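Local coordinates for protein fructosyl amine:oxygen oxidoreductase (Neosartorya fumigata, PDB 4WCT) that probably catalyses the FAD-dependent oxidative deglycation of fructosyl amines (Amadori products), with oxygen as the electron acceptor, at residues 441-444 / 445-448; 338-341 / 342-345; 120-123 / 124-128. All coordinates share one frame; numbering follows the deposited sequence.

Contact 1: residues 441-444 / 445-448; sequences IMDF and QQVG
Asp-443 and Gln-445 lie at an angle to each other, their carboxylate and amide planes 44° apart, with the Asp-443 carboxylate set against the backbone N and CB of Gln-445. With CG anti to its own backbone N (chi1 -178°), Asp-443 brings OD2 to 3.1 Å from Gln-445 N. This hydrogen bond meets OD2 from above the carboxylate plane and closes an Asx turn. In the same turn Gln-446 N donates to Asp-443 O over 2.9 Å, and Val-447 N then reaches Phe-444 O at 3.0 Å, so two overlapping beta turns take the chain out of its short strand. Gln-446 extends beyond CG, and its OE1 accepts at 2.7 Å from a water that in turn accepts from Asp-443 N. Phe-444 and Val-447 run side by side, pointing the same way, with Val-447 CG2 4.2 Å from Phe-444 CD1 at an oblique approach to the ring. Strand 442-443 runs parallel to strand 295-310, which supplies Phe-308 N as a second donor to Asp-443 OD2 and Asn-307 OD1 as acceptor for Gln-445 NE2. The buried Phe-444 ring stacks with Tyr-305 and makes an edge-to-face contact with Phe-323.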
loop_
_atom_site.group_PDB
_atom_site.type_symbol
_atom_site.label_atom_id
_atom_site.label_comp_id
_atom_site.label_asym_id
_atom_site.label_seq_id
_atom_site.Cartn_x
_atom_site.Cartn_y
_atom_site.Cartn_z
ATOM N N ILE A 441 -12.033 -3.943 -13.749
ATOM C CA ILE A 441 -12.102 -2.763 -12.897
ATOM C C ILE A 441 -13.546 -2.359 -12.689
ATOM O O ILE A 441 -14.344 -2.322 -13.652
ATOM C CB ILE A 441 -11.333 -1.577 -13.505
ATOM C CG1 ILE A 441 -9.829 -1.873 -13.532
ATOM C CG2 ILE A 441 -11.639 -0.312 -12.723
ATOM C CD1 ILE A 441 -9.171 -1.853 -12.155
ATOM N N MET A 442 -13.918 -2.127 -11.432
ATOM C CA MET A 442 -15.283 -1.771 -11.090
ATOM C C MET A 442 -15.347 -0.292 -10.686
ATOM O O MET A 442 -14.309 0.353 -10.557
ATOM C CB MET A 442 -15.806 -2.711 -9.985
ATOM C CG MET A 442 -15.926 -4.143 -10.498
ATOM S SD MET A 442 -17.140 -4.402 -11.862
ATOM C CE MET A 442 -18.663 -4.562 -10.940
ATOM N N ASP A 443 -16.547 0.272 -10.728
ATOM C CA ASP A 443 -16.726 1.716 -10.603
ATOM C C ASP A 443 -17.702 1.958 -9.458
ATOM O O ASP A 443 -18.816 1.466 -9.504
ATOM C CB ASP A 443 -17.281 2.277 -11.921
ATOM C CG ASP A 443 -17.461 3.804 -11.909
ATOM O OD1 ASP A 443 -17.931 4.319 -12.945
ATOM O OD2 ASP A 443 -17.062 4.505 -10.942
ATOM N N PHE A 444 -17.292 2.700 -8.427
ATOM C CA PHE A 444 -18.169 3.009 -7.293
ATOM C C PHE A 444 -19.414 3.797 -7.699
ATOM O O PHE A 444 -20.443 3.759 -7.016
ATOM C CB PHE A 444 -17.402 3.785 -6.208
ATOM C CG PHE A 444 -16.504 2.920 -5.346
ATOM C CD1 PHE A 444 -16.998 1.817 -4.688
ATOM C CD2 PHE A 444 -15.183 3.265 -5.139
ATOM C CE1 PHE A 444 -16.202 1.097 -3.827
ATOM C CE2 PHE A 444 -14.381 2.547 -4.287
ATOM C CZ PHE A 444 -14.876 1.434 -3.664
ATOM N N GLN A 445 -19.338 4.489 -8.822
ATOM C CA GLN A 445 -20.503 5.234 -9.317
ATOM C C GLN A 445 -21.616 4.279 -9.745
ATOM O O GLN A 445 -22.745 4.723 -9.930
ATOM C CB GLN A 445 -20.116 6.142 -10.469
ATOM C CG GLN A 445 -19.213 7.298 -10.052
ATOM C CD GLN A 445 -19.928 8.326 -9.199
ATOM O OE1 GLN A 445 -20.990 8.835 -9.584
ATOM N NE2 GLN A 445 -19.440 8.527 -7.976
ATOM N N GLN A 446 -21.282 3.003 -9.942
ATOM C CA GLN A 446 -22.280 1.979 -10.276
ATOM C C GLN A 446 -22.654 1.100 -9.093
ATOM O O GLN A 446 -23.400 0.132 -9.248
ATOM C CB GLN A 446 -21.766 1.126 -11.431
ATOM C CG GLN A 446 -21.562 1.928 -12.704
ATOM C CD GLN A 446 -20.982 1.118 -13.854
ATOM O OE1 GLN A 446 -20.105 0.275 -13.668
ATOM N NE2 GLN A 446 -21.431 1.424 -15.067
ATOM N N VAL A 447 -22.234 1.495 -7.891
ATOM C CA VAL A 447 -22.592 0.772 -6.669
ATOM C C VAL A 447 -23.726 1.528 -6.026
ATOM O O VAL A 447 -23.597 2.686 -5.711
ATOM C CB VAL A 447 -21.392 0.605 -5.688
ATOM C CG1 VAL A 447 -21.813 -0.140 -4.437
ATOM C CG2 VAL A 447 -20.250 -0.149 -6.365
ATOM N N GLY A 448 -24.860 0.848 -5.832
ATOM C CA GLY A 448 -26.029 1.495 -5.255
ATOM C C GLY A 448 -25.778 1.996 -3.849
ATOM O O GLY A 448 -25.068 1.363 -3.075
HETATM O O HOH W 1 -18.623 -1.245 -12.061
#

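Contact 2: residues 338-341 / 342-345; sequences DFLH and DTMP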
loop_
_atom_site.group_PDB
_atom_site.type_symbol
_atom_site.label_atom_id
_atom_site.label_comp_id
_atom_site.label_asym_id
_atom_site.label_seq_id
_atom_site.Cartn_x
_atom_site.Cartn_y
_atom_site.Cartn_z
ATOM N N ASP A 338 -16.800 -16.157 0.522
ATOM C CA ASP A 338 -16.403 -17.221 -0.395
ATOM C C ASP A 338 -14.962 -17.721 -0.127
ATOM O O ASP A 338 -14.727 -18.925 -0.026
ATOM C CB ASP A 338 -16.505 -16.723 -1.834
ATOM C CG ASP A 338 -15.987 -17.740 -2.846
ATOM O OD1 ASP A 338 -16.680 -18.746 -3.067
ATOM O OD2 ASP A 338 -14.851 -17.590 -3.361
ATOM N N PHE A 339 -14.032 -16.788 0.102
ATOM C CA PHE A 339 -12.672 -17.144 0.495
ATOM C C PHE A 339 -12.698 -17.948 1.791
ATOM O O PHE A 339 -12.025 -18.980 1.911
ATOM C CB PHE A 339 -11.818 -15.887 0.679
ATOM C CG PHE A 339 -10.468 -16.137 1.280
ATOM C CD1 PHE A 339 -9.359 -16.407 0.492
ATOM C CD2 PHE A 339 -10.291 -16.034 2.638
ATOM C CE1 PHE A 339 -8.110 -16.629 1.051
ATOM C CE2 PHE A 339 -9.068 -16.310 3.215
ATOM C CZ PHE A 339 -7.960 -16.615 2.409
ATOM N N LEU A 340 -13.449 -17.459 2.775
ATOM C CA LEU A 340 -13.568 -18.173 4.062
ATOM C C LEU A 340 -14.186 -19.557 3.874
ATOM O O LEU A 340 -13.780 -20.499 4.565
ATOM C CB LEU A 340 -14.386 -17.380 5.059
ATOM C CG LEU A 340 -13.712 -16.101 5.573
ATOM C CD1 LEU A 340 -14.744 -15.364 6.389
ATOM C CD2 LEU A 340 -12.476 -16.449 6.387
ATOM N N HIS A 341 -15.184 -19.712 2.993
ATOM C CA HIS A 341 -15.762 -21.032 2.814
ATOM C C HIS A 341 -14.752 -22.071 2.361
ATOM O O HIS A 341 -14.760 -23.212 2.842
ATOM C CB HIS A 341 -16.966 -21.052 1.855
ATOM C CG HIS A 341 -17.837 -22.250 2.072
ATOM N ND1 HIS A 341 -17.579 -23.459 1.461
ATOM C CD2 HIS A 341 -18.736 -22.515 3.056
ATOM C CE1 HIS A 341 -18.303 -24.407 2.027
ATOM N NE2 HIS A 341 -19.025 -23.860 2.989
ATOM N N ASP A 342 -13.824 -21.669 1.508
ATOM C CA ASP A 342 -12.834 -22.582 0.990
ATOM C C ASP A 342 -11.792 -22.975 2.048
ATOM O O ASP A 342 -11.183 -24.024 1.925
ATOM C CB ASP A 342 -12.133 -21.958 -0.205
ATOM C CG ASP A 342 -12.889 -22.136 -1.515
ATOM O OD1 ASP A 342 -14.104 -22.470 -1.501
ATOM O OD2 ASP A 342 -12.278 -21.786 -2.548
ATOM N N THR A 343 -11.521 -22.068 2.996
ATOM C CA THR A 343 -10.334 -22.120 3.865
ATOM C C THR A 343 -10.678 -22.397 5.328
ATOM O O THR A 343 -10.030 -23.246 6.018
ATOM C CB THR A 343 -9.553 -20.802 3.754
ATOM O OG1 THR A 343 -10.401 -19.701 4.117
ATOM C CG2 THR A 343 -9.038 -20.589 2.333
ATOM N N MET A 344 -11.632 -21.619 5.815
ATOM C CA MET A 344 -12.060 -21.573 7.210
ATOM C C MET A 344 -13.599 -21.512 7.281
ATOM O O MET A 344 -14.170 -20.549 7.781
ATOM C CB MET A 344 -11.444 -20.346 7.909
ATOM C CG MET A 344 -9.935 -20.459 7.987
ATOM S SD MET A 344 -9.125 -19.175 8.965
ATOM C CE MET A 344 -9.492 -17.727 7.973
ATOM N N PRO A 345 -14.278 -22.566 6.831
ATOM C CA PRO A 345 -15.741 -22.489 6.709
ATOM C C PRO A 345 -16.458 -22.322 8.041
ATOM O O PRO A 345 -17.580 -21.799 8.075
ATOM C CB PRO A 345 -16.121 -23.832 6.049
ATOM C CG PRO A 345 -14.909 -24.690 6.160
ATOM C CD PRO A 345 -13.735 -23.744 6.117
HETATM O O HOH W 2 -16.395 -21.016 -1.894
HETATM O O HOH W 3 -16.008 -24.122 -0.405
#
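Thr-343 packs back against Phe-339 one helical turn earlier, and this is the close side of the contact. Its CG2 sits over one face of the phenyl ring in a CH-pi contact, 4.3 Å from the centroid of the Phe-339 ring and displaced toward the rim. Thr-343 OG1, placed between its backbone N and carbonyl carbon (chi1 58°), turns back and donates to Phe-339 O at 2.8 Å. Beside this pair, the Leu-340 and Met-344 side chains cross, CD2 of Leu-340 lying 3.6 Å from CE of Met-344, which a bend at chi3 brings in. Phe-286 and Ile-298, from the sheet beneath, help to bury this apolar flank.

The other flank is polar and looser. His-341 is exposed, and Pro-345 covers one face of its imidazole only distantly, with CB 4.2 Å from His-341 CD2. Water takes over here: one molecule bridges Asp-338 OD1 and Asp-342 OD1, and a second lies in the plane of the His-341 ring at its edge, 2.5 Å from ND1, while donating to Asp-342 OD1.

At the C-terminal end of helix 330-343, Leu-340 O accepts from both Met-344 N, at 2.7 Å, and Thr-343 N. Pro-345 has no N-H to carry the pattern on, and Met-344 already departs from helical angles. The two aspartates lie near each other, but Lys-283 forms a salt bridge with Asp-338 OD2 and Trp-167 NE1 donates to Asp-342 OD2. These partners, together with the bridging water, probably ease the repulsion between the carboxylates.

Contact 3: residues 120-123 / 124-128; sequences SGHT and PALID
The His-122 imidazole is met obliquely by Leu-126, whose CD1 lies 3.7 Å from CE1 of His-122 and only slightly farther from ND1. The two side chains run alongside each other and point the same way. At the rim of the ring, ND1 is hydrogen-bonded to Asn-280 ND2, which probably helps to set the rotation of the imidazole while Leu-126 packs against it.

Next to this pair Thr-123 is the N-cap of helix 124-135. Its OG1 occupies the position between backbone N and carbonyl carbon (chi1 72°), which directs the oxygen at the open end of the helix; there it accepts from Leu-126 N at 3.1 Å with an N-H...O angle of 164°. The same oxygen lies against the leucine side chain, 3.3 Å from Leu-126 CG, so the cap is packed as well as bonded. Thr-123 O takes the next amide: Ile-127 N donates over 2.9 Å in a bond nearly straight at hydrogen and nearly along the C=O axis. Pro-124, as the first helical residue, has no N-H in need of a partner, and its CD is pressed tightly on Thr-123 CB at 3.5 Å.

Gly-121, without a side chain, lets Leu-126 CB come to 4.1 Å from its CA, and Ile-127 CG1 rests 3.5 Å from Gly-121 O. His-122 N is buried by this contact and has no hydrogen-bonding partner in the model. Strand 117-121 leads through the two-residue link His-122 and Thr-123 into helix 124-135, which packs Ile-127 on Lys-168 and Trp-170 of the antiparallel strand 168-172, while Leu-126 touches Ile-281 and Ala-282 in the loop after strand 277-280, the parallel neighbour of 117-121.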
loop_
_atom_site.group_PDB
_atom_site.type_symbol
_atom_site.label_atom_id
_atom_site.label_comp_id
_atom_site.label_asym_id
_atom_site.label_seq_id
_atom_site.Cartn_x
_atom_site.Cartn_y
_atom_site.Cartn_z
ATOM N N SER A 120 -1.278 -18.893 -3.900
ATOM C CA SER A 120 -2.073 -20.009 -4.406
ATOM C C SER A 120 -3.114 -19.539 -5.438
ATOM O O SER A 120 -3.442 -18.340 -5.526
ATOM C CB SER A 120 -2.772 -20.717 -3.253
ATOM O OG SER A 120 -3.652 -19.812 -2.571
ATOM N N GLY A 121 -3.668 -20.502 -6.158
ATOM C CA GLY A 121 -4.817 -20.274 -7.033
ATOM C C GLY A 121 -5.613 -21.543 -7.155
ATOM O O GLY A 121 -5.157 -22.597 -6.688
ATOM N N HIS A 122 -6.806 -21.476 -7.748
ATOM C CA HIS A 122 -7.724 -22.621 -7.731
ATOM C C HIS A 122 -8.168 -23.091 -9.133
ATOM O O HIS A 122 -9.080 -23.888 -9.240
ATOM C CB HIS A 122 -8.934 -22.356 -6.820
ATOM C CG HIS A 122 -9.758 -21.192 -7.258
ATOM N ND1 HIS A 122 -9.318 -19.900 -7.113
ATOM C CD2 HIS A 122 -10.877 -21.124 -8.027
ATOM C CE1 HIS A 122 -10.106 -19.086 -7.787
ATOM N NE2 HIS A 122 -11.104 -19.793 -8.284
ATOM N N THR A 123 -7.549 -22.558 -10.163
ATOM C CA THR A 123 -7.686 -23.064 -11.524
ATOM C C THR A 123 -6.305 -23.335 -12.082
ATOM O O THR A 123 -5.324 -22.706 -11.706
ATOM C CB THR A 123 -8.408 -22.070 -12.460
ATOM O OG1 THR A 123 -7.553 -20.958 -12.768
ATOM C CG2 THR A 123 -9.715 -21.603 -11.880
ATOM N N PRO A 124 -6.224 -24.203 -13.091
ATOM C CA PRO A 124 -4.920 -24.443 -13.691
ATOM C C PRO A 124 -4.275 -23.188 -14.258
ATOM O O PRO A 124 -3.063 -23.017 -14.117
ATOM C CB PRO A 124 -5.229 -25.473 -14.803
ATOM C CG PRO A 124 -6.448 -26.188 -14.310
ATOM C CD PRO A 124 -7.236 -25.196 -13.497
ATOM N N ALA A 125 -5.063 -22.302 -14.865
ATOM C CA ALA A 125 -4.508 -21.083 -15.409
ATOM C C ALA A 125 -3.912 -20.193 -14.322
ATOM O O ALA A 125 -2.879 -19.570 -14.538
ATOM C CB ALA A 125 -5.558 -20.317 -16.195
ATOM N N LEU A 126 -4.610 -20.046 -13.186
ATOM C CA LEU A 126 -4.086 -19.208 -12.121
ATOM C C LEU A 126 -2.806 -19.839 -11.570
ATOM O O LEU A 126 -1.842 -19.143 -11.246
ATOM C CB LEU A 126 -5.127 -19.078 -10.992
ATOM C CG LEU A 126 -6.358 -18.222 -11.309
ATOM C CD1 LEU A 126 -7.465 -18.424 -10.288
ATOM C CD2 LEU A 126 -6.002 -16.751 -11.457
ATOM N N ILE A 127 -2.868 -21.144 -11.329
ATOM C CA ILE A 127 -1.711 -21.896 -10.787
ATOM C C ILE A 127 -0.486 -21.805 -11.710
ATOM O O ILE A 127 0.600 -21.536 -11.239
ATOM C CB ILE A 127 -2.088 -23.363 -10.507
ATOM C CG1 ILE A 127 -3.142 -23.405 -9.410
ATOM C CG2 ILE A 127 -0.901 -24.185 -10.003
ATOM C CD1 ILE A 127 -3.968 -24.665 -9.447
ATOM N N ASP A 128 -0.697 -21.853 -13.024
ATOM C CA ASP A 128 0.374 -21.706 -14.045
ATOM C C ASP A 128 0.978 -20.308 -14.026
ATOM O O ASP A 128 2.171 -20.115 -14.165
ATOM C CB ASP A 128 -0.214 -21.917 -15.448
ATOM C CG ASP A 128 -0.327 -23.384 -15.836
ATOM O OD1 ASP A 128 -0.301 -24.252 -14.941
ATOM O OD2 ASP A 128 -0.530 -23.660 -17.041
#

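In the fold
Along the chain contact 3 comes first, then contact 2, then contact 1. All three are grouped around the large mixed sheet, distinct from the six-stranded sheet of the dinucleotide-binding part: strand 117-121 and strand 442-443 belong to it, and helix 330-343 packs on its strands 277-280, 284-287 and 295-310. Contacts 2 and 3 have centres about 17 Å apart and nearest atoms about 5 Å apart; Lys-283 and Trp-167 are neighbours to both. Contact 1 lies farther off, its centre about 25 and 27 Å from the centres of contacts 2 and 3 respectively. The Phe-444 side chain is about 10 Å from FAD and that of Phe-339 about 13 Å, so neither of these two side chains touches the cofactor.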